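Local structure of 16S rRNA methylase (7JLZ) at residues S105-I110 with S119-I124. The protein probably methylates N1 of adenine 1408 in 16S rRNA of the 30S ribosomal subunit, a modification associated with aminoglycoside resistance. Numbering follows the deposited sequence. Where two conformers were deposited one is given.
Sequences SLLQSI and SLISNI
The CD1 methyl of Ile121, on helix 120-124, meets the ends of both Leu106 and Leu107, neighbours in a type II beta turn that runs from Ser105 to Gln108. In this Rossmann-like methyltransferase fold the turn and the helix both belong to the connection between the parallel strands 94-100 and 129-135, and these three side chains pack against that sheet. The dense part centres on the end of Ile121. With CG1 anti to the carbonyl carbon (chi1 -66°) and an extended chi2, the isoleucine projects CD1 far enough to lie 3.7 Å from CD1 of Leu107 and 3.9 Å from Leu107 CG; the two side chains meet nearly at right angles. Isoleucine suits this place because its long branch spans the gap to the turn while Leu97, Ile99 and Cys131 pack about it from the sheet. Leu106 and Ile121 are buried, whereas Leu107, lying across that tip and on Ile133, is partly exposed and marks the solvent side; beyond it Gln108 is exposed, its amide suited to water. Gln108 N closes the turn on Ser105 O at 3.2 Å, and Leu107 N is held by Asn118 OD1. Apolar Leu106 suits its site between helix, Ile99 and Val83: its CD1 touches the isoleucine's CG1-CD1 arm, 4.0 Å from Ile121 CG1.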
loop_
_atom_site.group_PDB
_atom_site.type_symbol
_atom_site.label_atom_id
_atom_site.label_comp_id
_atom_site.label_asym_id
_atom_site.label_seq_id
_atom_site.Cartn_x
_atom_site.Cartn_y
_atom_site.Cartn_z
ATOM N N SER A 105 8.644 -2.573 -9.124
ATOM C CA SER A 105 8.263 -3.568 -10.116
ATOM C C SER A 105 6.908 -4.209 -9.838
ATOM O O SER A 105 6.442 -5.005 -10.660
ATOM C CB SER A 105 9.330 -4.655 -10.185
ATOM O OG SER A 105 9.511 -5.225 -8.900
ATOM N N LEU A 106 6.270 -3.898 -8.712
ATOM C CA LEU A 106 5.050 -4.598 -8.321
ATOM C C LEU A 106 3.920 -4.290 -9.298
ATOM O O LEU A 106 3.551 -3.123 -9.480
ATOM C CB LEU A 106 4.649 -4.195 -6.905
ATOM C CG LEU A 106 3.520 -5.027 -6.301
ATOM C CD1 LEU A 106 3.906 -6.505 -6.277
ATOM C CD2 LEU A 106 3.163 -4.536 -4.911
ATOM N N LEU A 107 3.361 -5.333 -9.916
ATOM C CA LEU A 107 2.238 -5.181 -10.847
ATOM C C LEU A 107 2.585 -4.212 -11.973
ATOM O O LEU A 107 1.735 -3.475 -12.470
ATOM C CB LEU A 107 0.968 -4.735 -10.113
ATOM C CG LEU A 107 0.379 -5.700 -9.075
ATOM C CD1 LEU A 107 -0.693 -5.016 -8.254
ATOM C CD2 LEU A 107 -0.158 -6.977 -9.733
ATOM N N GLN A 108 3.857 -4.222 -12.381
ATOM C CA GLN A 108 4.355 -3.213 -13.311
ATOM C C GLN A 108 3.773 -3.374 -14.711
ATOM O O GLN A 108 3.579 -2.376 -15.415
ATOM C CB GLN A 108 5.879 -3.269 -13.364
ATOM C CG GLN A 108 6.497 -2.106 -14.107
ATOM C CD GLN A 108 7.932 -1.855 -13.701
ATOM O OE1 GLN A 108 8.327 -0.713 -13.466
ATOM N NE2 GLN A 108 8.725 -2.921 -13.618
ATOM N N SER A 109 3.497 -4.604 -15.139
ATOM C CA SER A 109 3.029 -4.866 -16.492
ATOM C C SER A 109 1.757 -5.700 -16.471
ATOM O O SER A 109 1.647 -6.668 -15.710
ATOM C CB SER A 109 4.102 -5.590 -17.317
ATOM O OG SER A 109 3.545 -6.167 -18.485
ATOM N N ILE A 110 0.797 -5.326 -17.321
ATOM C CA ILE A 110 -0.390 -6.156 -17.495
ATOM C C ILE A 110 -0.164 -7.251 -18.530
ATOM O O ILE A 110 -0.844 -8.285 -18.484
ATOM C CB ILE A 110 -1.616 -5.312 -17.892
ATOM C CG1 ILE A 110 -1.723 -5.179 -19.414
ATOM C CG2 ILE A 110 -1.553 -3.932 -17.254
ATOM C CD1 ILE A 110 -3.026 -5.696 -19.981
ATOM N N SER A 119 3.549 -12.461 -6.429
ATOM C CA SER A 119 3.110 -13.324 -5.333
ATOM C C SER A 119 3.370 -12.708 -3.962
ATOM O O SER A 119 2.861 -13.223 -2.959
ATOM C CB SER A 119 3.807 -14.683 -5.419
ATOM O OG SER A 119 5.134 -14.611 -4.940
ATOM N N LEU A 120 4.162 -11.635 -3.897
ATOM C CA LEU A 120 4.342 -10.905 -2.650
ATOM C C LEU A 120 3.013 -10.451 -2.069
ATOM O O LEU A 120 2.841 -10.440 -0.845
ATOM C CB LEU A 120 5.253 -9.704 -2.899
ATOM C CG LEU A 120 5.448 -8.711 -1.758
ATOM C CD1 LEU A 120 6.222 -9.366 -0.633
ATOM C CD2 LEU A 120 6.169 -7.473 -2.256
ATOM N N ILE A 121 2.062 -10.085 -2.930
ATOM C CA ILE A 121 0.794 -9.518 -2.467
ATOM C C ILE A 121 0.049 -10.512 -1.585
ATOM O O ILE A 121 -0.353 -10.200 -0.459
ATOM C CB ILE A 121 -0.057 -9.082 -3.672
ATOM C CG1 ILE A 121 0.628 -7.927 -4.397
ATOM C CG2 ILE A 121 -1.459 -8.676 -3.235
ATOM C CD1 ILE A 121 -0.041 -7.570 -5.711
ATOM N N SER A 122 -0.146 -11.729 -2.081
ATOM C CA SER A 122 -0.862 -12.715 -1.283
ATOM C C SER A 122 -0.056 -13.133 -0.060
ATOM O O SER A 122 -0.636 -13.464 0.975
ATOM C CB SER A 122 -1.211 -13.930 -2.141
ATOM O OG SER A 122 -2.472 -14.454 -1.765
ATOM N N ASN A 123 1.274 -13.108 -0.151
ATOM C CA ASN A 123 2.087 -13.577 0.967
ATOM C C ASN A 123 2.249 -12.535 2.068
ATOM O O ASN A 123 2.576 -12.901 3.197
ATOM C CB ASN A 123 3.454 -14.053 0.467
ATOM C CG ASN A 123 3.376 -15.435 -0.178
ATOM O OD1 ASN A 123 2.288 -15.942 -0.449
ATOM N ND2 ASN A 123 4.519 -16.046 -0.410
ATOM N N ILE A 124 2.031 -11.248 1.779
ATOM C CA ILE A 124 1.947 -10.287 2.869
ATOM C C ILE A 124 0.661 -10.495 3.669
ATOM O O ILE A 124 0.641 -10.318 4.895
ATOM C CB ILE A 124 2.035 -8.856 2.293
ATOM C CG1 ILE A 124 3.436 -8.586 1.734
ATOM C CG2 ILE A 124 1.651 -7.798 3.352
ATOM C CD1 ILE A 124 3.512 -7.281 0.895
#